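Local atomic coordinates of acetylornithine aminotransferase (Aquifex aeolicus, PDB entry 2EH6), a protein that catalyses the pyridoxal-phosphate-dependent transfer of an amino group between N(2)-acetyl-L-ornithine and 2-oxoglutarate, a step of arginine biosynthesis. Residues Glu213-Ile218 against Leu239-Gly244; Glu74-Leu79 against Val89-Ser94. All coordinates share one frame; numbering follows the deposited sequence.

Interaction 1. Residues Glu213-Ile218 against Leu239-Gly244; sequences EVQTGI and LAKGLG. With PLP (pyridoxal-5'-phosphate), chain C.
V214 and K241 meet in the cofactor site of this class-III aminotransferase, where two loops follow neighbouring parallel strands: one puts V214 under a face of the pyridoxal phosphate ring, the other supplies the lysine. K241 NZ is bonded to PLP C4A at 1.4 Å, consistent with the internal aldimine. Its chain runs extended as far as CE, then bends at chi4 (82°) to bring NZ to the ring substituent. V214 packs against the pyridine face, CG1 3.6 Å from PLP C4 and CB by the C2 and N1 edge. With chi1 166° putting CG1 anti to the backbone N, that methyl also lies 3.5 Å from K241 NZ and packs on A240 CB; the V214 and K241 side chains cross at about a right angle. Cut back to an alanine, this position is likely to leave a gap under the pyridine and the lysine chain less confined. Beyond the cofactor, I218 CG1 rests 3.9 Å from L243 CB, while I218 CD1 touches L239 CD2. Two waters join the backbones: one lies 2.9 Å from E213 O and accepts from A240 N (2.7 Å); the other lies within hydrogen-bonding distance of V214 O and G217 O, its protons probably shared among more acceptors than it can serve, and accepts a weak bond from G242 N. T216 OG1 donates to E213 OE1 (2.6 Å) from above the carboxylate plane, and D212 OD1 anchors V214 N. I218 packs on V284 and V288 and L243 on V285, all of helix 275-308; Q215 leans on M320 of strand 320-324, and T270 of the second subunit packs on K241.

Interaction 2. Residues Glu74-Leu79 against Val89-Ser94; sequences ELAHKL and VFFANS. With PLP (pyridoxal-5'-phosphate), chain C.
L75 and F91 touch where helix 70-81 packs on strand 87-92, the edge strand, within this chain, of the mixed sheet that carries the cofactor loops. L75 CD2 comes obliquely to the ring, 3.6 Å from F91 CE1, with CB and CG leaning on the ring tip at CZ. The backbone of A76 takes the ring edge: its N lies near the ring plane, 3.9 Å from F91 CZ. One turn on, L79 CD1 makes a looser contact with F91 CE1 at 4.4 Å. A76 CB meets V89 CB at 3.9 Å, where the strand comes nearest to the helix backbone. V89 and F91, two residues apart, share the helix-facing side, and V89 CG1 sits 3.7 Å above the centre of the F91 ring, bracing one face. Chi1 of F91 (-72°) places CG anti to the carbonyl carbon and sends the ring out between L75 and A76. The short segment axes pass 9.2 Å apart at 120°, so the helix runs obliquely over the strand. Further out, A251 of strand 250-255 supports both V89 and F91, T282 of helix 275-308 touches L75, and the second subunit hydrogen-bonds the V89 backbone and packs L3 on F91. Past the strand end, S94 is the N-cap of helix 95-112: its OG bonds E97 N, and its CB stands 3.4 Å from PLP O1P.

In the fold
Interactions 1 and 2 approach the same pyridoxal phosphate from different parts: 213-218 and 239-244 hold the ring and the C4A linkage, whereas 89-94 brings S94 beside the phosphate and leads into G95 and T96, whose backbone N atoms hydrogen-bond PLP, as does T270 OG1 of the second subunit. Their centres lie about 11 Å apart, and they touch directly. A240 CB packs 3.8 Å from S94 C, next to the cofactor. Farther from it, L79 CD2 reaches L243 CD1 at 4.1 Å and I218 CD1 at 4.2 Å, merging the two apolar clusters. S98 OG lies between L239 O and S94 O and can give its one proton to either or share it, while Y225 bonds L79 O through its OH and touches E213 and L239.

Interaction 1. Residues Glu213-Ile218 against Leu239-Gly244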
loop_
_atom_site.group_PDB
_atom_site.type_symbol
_atom_site.label_atom_id
_atom_site.label_comp_id
_atom_site.label_asym_id
_atom_site.label_seq_id
_atom_site.Cartn_x
_atom_site.Cartn_y
_atom_site.Cartn_z
ATOM N N GLU A 213 0.667 -11.923 10.490
ATOM C CA GLU A 213 -0.101 -12.991 9.848
ATOM C C GLU A 213 -0.454 -12.671 8.393
ATOM O O GLU A 213 -1.418 -13.200 7.847
ATOM C CB GLU A 213 -1.372 -13.285 10.651
ATOM C CG GLU A 213 -1.059 -13.900 12.014
ATOM C CD GLU A 213 -1.695 -15.260 12.211
ATOM O OE1 GLU A 213 -1.918 -15.979 11.204
ATOM O OE2 GLU A 213 -1.955 -15.614 13.380
ATOM N N VAL A 214 0.341 -11.816 7.767
ATOM C CA VAL A 214 0.107 -11.442 6.371
ATOM C C VAL A 214 0.073 -12.673 5.484
ATOM O O VAL A 214 -0.768 -12.784 4.599
ATOM C CB VAL A 214 1.206 -10.476 5.868
ATOM C CG1 VAL A 214 1.164 -10.362 4.340
ATOM C CG2 VAL A 214 0.989 -9.101 6.492
ATOM N N GLN A 215 0.991 -13.600 5.737
ATOM C CA GLN A 215 1.082 -14.828 4.961
ATOM C C GLN A 215 0.301 -15.996 5.564
ATOM O O GLN A 215 -0.343 -16.751 4.841
ATOM C CB GLN A 215 2.553 -15.231 4.808
ATOM C CG GLN A 215 2.758 -16.645 4.286
ATOM C CD GLN A 215 3.087 -16.703 2.808
ATOM O OE1 GLN A 215 4.230 -16.977 2.425
ATOM N NE2 GLN A 215 2.088 -16.441 1.964
ATOM N N THR A 216 0.355 -16.143 6.887
ATOM C CA THR A 216 -0.336 -17.244 7.560
ATOM C C THR A 216 -1.813 -17.001 7.835
ATOM O O THR A 216 -2.566 -17.943 8.085
ATOM C CB THR A 216 0.301 -17.560 8.930
ATOM O OG1 THR A 216 0.179 -16.413 9.775
ATOM C CG2 THR A 216 1.770 -17.933 8.781
ATOM N N GLY A 217 -2.228 -15.745 7.799
ATOM C CA GLY A 217 -3.608 -15.421 8.107
ATOM C C GLY A 217 -4.704 -15.800 7.132
ATOM O O GLY A 217 -4.460 -16.178 5.979
ATOM N N ILE A 218 -5.929 -15.690 7.631
ATOM C CA ILE A 218 -7.140 -15.963 6.873
ATOM C C ILE A 218 -7.241 -17.392 6.330
ATOM O O ILE A 218 -7.435 -17.603 5.129
ATOM C CB ILE A 218 -7.303 -14.940 5.719
ATOM C CG1 ILE A 218 -6.900 -13.532 6.196
ATOM C CG2 ILE A 218 -8.752 -14.903 5.252
ATOM C CD1 ILE A 218 -7.676 -13.009 7.419
ATOM N N LEU A 239 -2.417 -8.384 8.877
ATOM C CA LEU A 239 -3.049 -9.241 7.878
ATOM C C LEU A 239 -3.004 -8.587 6.510
ATOM O O LEU A 239 -2.933 -7.369 6.408
ATOM C CB LEU A 239 -4.518 -9.482 8.243
ATOM C CG LEU A 239 -4.849 -10.173 9.567
ATOM C CD1 LEU A 239 -6.307 -9.919 9.903
ATOM C CD2 LEU A 239 -4.552 -11.670 9.477
ATOM N N ALA A 240 -3.064 -9.411 5.467
ATOM C CA ALA A 240 -3.082 -8.928 4.091
ATOM C C ALA A 240 -3.177 -10.118 3.145
ATOM O O ALA A 240 -3.793 -11.131 3.468
ATOM C CB ALA A 240 -1.831 -8.101 3.789
ATOM N N LYS A 241 -2.555 -9.992 1.980
ATOM C CA LYS A 241 -2.574 -11.046 0.979
ATOM C C LYS A 241 -3.944 -11.717 0.805
ATOM O O LYS A 241 -4.884 -11.100 0.293
ATOM C CB LYS A 241 -1.493 -12.089 1.295
ATOM C CG LYS A 241 -0.063 -11.548 1.120
ATOM C CD LYS A 241 0.973 -12.657 0.989
ATOM C CE LYS A 241 2.339 -12.110 0.533
ATOM N NZ LYS A 241 3.061 -11.559 1.704
ATOM N N GLY A 242 -4.050 -12.966 1.253
ATOM C CA GLY A 242 -5.281 -13.737 1.110
ATOM C C GLY A 242 -6.595 -13.129 1.574
ATOM O O GLY A 242 -7.669 -13.575 1.159
ATOM N N LEU A 243 -6.518 -12.120 2.435
ATOM C CA LEU A 243 -7.704 -11.445 2.960
ATOM C C LEU A 243 -8.591 -10.839 1.874
ATOM O O LEU A 243 -9.819 -10.814 2.003
ATOM C CB LEU A 243 -7.275 -10.342 3.929
ATOM C CG LEU A 243 -8.351 -9.403 4.478
ATOM C CD1 LEU A 243 -9.421 -10.198 5.228
ATOM C CD2 LEU A 243 -7.691 -8.401 5.411
ATOM N N GLY A 244 -7.967 -10.350 0.805
ATOM C CA GLY A 244 -8.720 -9.734 -0.268
ATOM C C GLY A 244 -8.998 -10.636 -1.461
ATOM O O GLY A 244 -9.615 -10.199 -2.423
HETATM N N1 PLP C . 4.974 -9.927 5.923
HETATM C C2 PLP C . 4.844 -11.234 5.628
HETATM C C2A PLP C . 4.914 -12.267 6.723
HETATM C C3 PLP C . 4.639 -11.648 4.296
HETATM O O3 PLP C . 4.505 -12.974 3.994
HETATM C C4 PLP C . 4.573 -10.651 3.266
HETATM C C4A PLP C . 4.345 -11.085 1.868
HETATM C C5 PLP C . 4.724 -9.254 3.635
HETATM C C6 PLP C . 4.924 -8.946 4.989
HETATM C C5A PLP C . 4.671 -8.150 2.591
HETATM O O4P PLP C . 3.319 -7.962 2.170
HETATM P P PLP C . 3.268 -6.792 1.045
HETATM O O1P PLP C . 1.856 -6.624 0.631
HETATM O O2P PLP C . 3.815 -5.405 1.610
HETATM O O3P PLP C . 4.159 -7.236 -0.219
HETATM O O HOH W 1 -3.458 -12.050 6.074
HETATM O O HOH W 2 -3.089 -14.290 3.903
#

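Interaction 2. Residues Glu74-Leu79 against Val89-Ser94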
loop_
_atom_site.group_PDB
_atom_site.type_symbol
_atom_site.label_atom_id
_atom_site.label_comp_id
_atom_site.label_asym_id
_atom_site.label_seq_id
_atom_site.Cartn_x
_atom_site.Cartn_y
_atom_site.Cartn_z
ATOM N N GLU A 74 -18.354 -3.431 9.004
ATOM C CA GLU A 74 -18.789 -4.804 8.768
ATOM C C GLU A 74 -17.649 -5.806 8.686
ATOM O O GLU A 74 -17.716 -6.874 9.290
ATOM C CB GLU A 74 -19.626 -4.906 7.487
ATOM C CG GLU A 74 -19.656 -6.329 6.924
ATOM C CD GLU A 74 -20.677 -6.536 5.823
ATOM O OE1 GLU A 74 -20.740 -5.702 4.891
ATOM O OE2 GLU A 74 -21.407 -7.553 5.884
ATOM N N LEU A 75 -16.609 -5.474 7.926
ATOM C CA LEU A 75 -15.475 -6.375 7.785
ATOM C C LEU A 75 -14.700 -6.473 9.098
ATOM O O LEU A 75 -14.295 -7.559 9.509
ATOM C CB LEU A 75 -14.550 -5.891 6.662
ATOM C CG LEU A 75 -13.349 -6.793 6.367
ATOM C CD1 LEU A 75 -13.832 -8.216 6.098
ATOM C CD2 LEU A 75 -12.571 -6.238 5.172
ATOM N N ALA A 76 -14.497 -5.339 9.762
ATOM C CA ALA A 76 -13.770 -5.338 11.033
ATOM C C ALA A 76 -14.464 -6.269 12.026
ATOM O O ALA A 76 -13.821 -7.059 12.714
ATOM C CB ALA A 76 -13.708 -3.922 11.604
ATOM N N HIS A 77 -15.786 -6.167 12.086
ATOM C CA HIS A 77 -16.589 -6.989 12.985
ATOM C C HIS A 77 -16.314 -8.476 12.758
ATOM O O HIS A 77 -16.150 -9.237 13.710
ATOM C CB HIS A 77 -18.071 -6.677 12.761
ATOM C CG HIS A 77 -18.993 -7.367 13.720
ATOM N ND1 HIS A 77 -18.553 -8.326 14.609
ATOM C CD2 HIS A 77 -20.325 -7.242 13.928
ATOM C CE1 HIS A 77 -19.577 -8.764 15.321
ATOM N NE2 HIS A 77 -20.663 -8.122 14.927
ATOM N N LYS A 78 -16.253 -8.892 11.495
ATOM C CA LYS A 78 -15.998 -10.291 11.185
ATOM C C LYS A 78 -14.587 -10.709 11.580
ATOM O O LYS A 78 -14.372 -11.833 12.031
ATOM C CB LYS A 78 -16.224 -10.555 9.692
ATOM C CG LYS A 78 -17.668 -10.397 9.256
ATOM C CD LYS A 78 -17.779 -10.331 7.739
ATOM C CE LYS A 78 -19.189 -9.953 7.297
ATOM N NZ LYS A 78 -20.185 -11.004 7.643
ATOM N N LEU A 79 -13.623 -9.807 11.417
ATOM C CA LEU A 79 -12.243 -10.121 11.773
ATOM C C LEU A 79 -12.061 -10.163 13.294
ATOM O O LEU A 79 -11.314 -10.985 13.815
ATOM C CB LEU A 79 -11.285 -9.089 11.173
ATOM C CG LEU A 79 -11.116 -9.098 9.648
ATOM C CD1 LEU A 79 -10.242 -7.926 9.224
ATOM C CD2 LEU A 79 -10.488 -10.415 9.206
ATOM N N VAL A 89 -9.751 -2.560 14.422
ATOM C CA VAL A 89 -9.015 -2.746 13.179
ATOM C C VAL A 89 -8.695 -1.443 12.465
ATOM O O VAL A 89 -9.460 -0.483 12.535
ATOM C CB VAL A 89 -9.850 -3.634 12.200
ATOM C CG1 VAL A 89 -9.172 -3.711 10.825
ATOM C CG2 VAL A 89 -10.042 -5.015 12.788
ATOM N N PHE A 90 -7.550 -1.420 11.786
ATOM C CA PHE A 90 -7.152 -0.273 10.976
ATOM C C PHE A 90 -6.885 -0.889 9.612
ATOM O O PHE A 90 -6.122 -1.845 9.518
ATOM C CB PHE A 90 -5.857 0.381 11.454
ATOM C CG PHE A 90 -5.257 1.313 10.430
ATOM C CD1 PHE A 90 -5.858 2.537 10.146
ATOM C CD2 PHE A 90 -4.147 0.920 9.679
ATOM C CE1 PHE A 90 -5.370 3.357 9.125
ATOM C CE2 PHE A 90 -3.650 1.729 8.656
ATOM C CZ PHE A 90 -4.265 2.953 8.375
ATOM N N PHE A 91 -7.498 -0.340 8.567
ATOM C CA PHE A 91 -7.322 -0.883 7.215
ATOM C C PHE A 91 -6.238 -0.207 6.388
ATOM O O PHE A 91 -6.195 1.014 6.287
ATOM C CB PHE A 91 -8.648 -0.823 6.454
ATOM C CG PHE A 91 -9.661 -1.823 6.929
ATOM C CD1 PHE A 91 -9.503 -3.177 6.646
ATOM C CD2 PHE A 91 -10.763 -1.416 7.677
ATOM C CE1 PHE A 91 -10.429 -4.121 7.103
ATOM C CE2 PHE A 91 -11.699 -2.350 8.139
ATOM C CZ PHE A 91 -11.529 -3.710 7.851
ATOM N N ALA A 92 -5.368 -1.019 5.792
ATOM C CA ALA A 92 -4.288 -0.515 4.952
ATOM C C ALA A 92 -4.449 -1.127 3.553
ATOM O O ALA A 92 -5.514 -1.659 3.228
ATOM C CB ALA A 92 -2.935 -0.892 5.554
ATOM N N ASN A 93 -3.402 -1.084 2.734
ATOM C CA ASN A 93 -3.518 -1.621 1.374
ATOM C C ASN A 93 -2.582 -2.765 1.071
ATOM O O ASN A 93 -2.659 -3.358 -0.003
ATOM C CB ASN A 93 -3.256 -0.512 0.359
ATOM C CG ASN A 93 -4.196 0.645 0.522
ATOM O OD1 ASN A 93 -5.355 0.580 0.107
ATOM N ND2 ASN A 93 -3.712 1.716 1.149
ATOM N N SER A 94 -1.701 -3.078 2.009
ATOM C CA SER A 94 -0.728 -4.133 1.786
ATOM C C SER A 94 -0.230 -4.686 3.094
ATOM O O SER A 94 -0.511 -4.137 4.162
ATOM C CB SER A 94 0.470 -3.578 1.018
ATOM O OG SER A 94 1.102 -2.547 1.776
HETATM N N1 PLP C . 4.974 -9.927 5.923
HETATM C C2 PLP C . 4.844 -11.234 5.628
HETATM C C2A PLP C . 4.914 -12.267 6.723
HETATM C C3 PLP C . 4.639 -11.648 4.296
HETATM O O3 PLP C . 4.505 -12.974 3.994
HETATM C C4 PLP C . 4.573 -10.651 3.266
HETATM C C4A PLP C . 4.345 -11.085 1.868
HETATM C C5 PLP C . 4.724 -9.254 3.635
HETATM C C6 PLP C . 4.924 -8.946 4.989
HETATM C C5A PLP C . 4.671 -8.150 2.591
HETATM O O4P PLP C . 3.319 -7.962 2.170
HETATM P P PLP C . 3.268 -6.792 1.045
HETATM O O1P PLP C . 1.856 -6.624 0.631
HETATM O O2P PLP C . 3.815 -5.405 1.610
HETATM O O3P PLP C . 4.159 -7.236 -0.219
#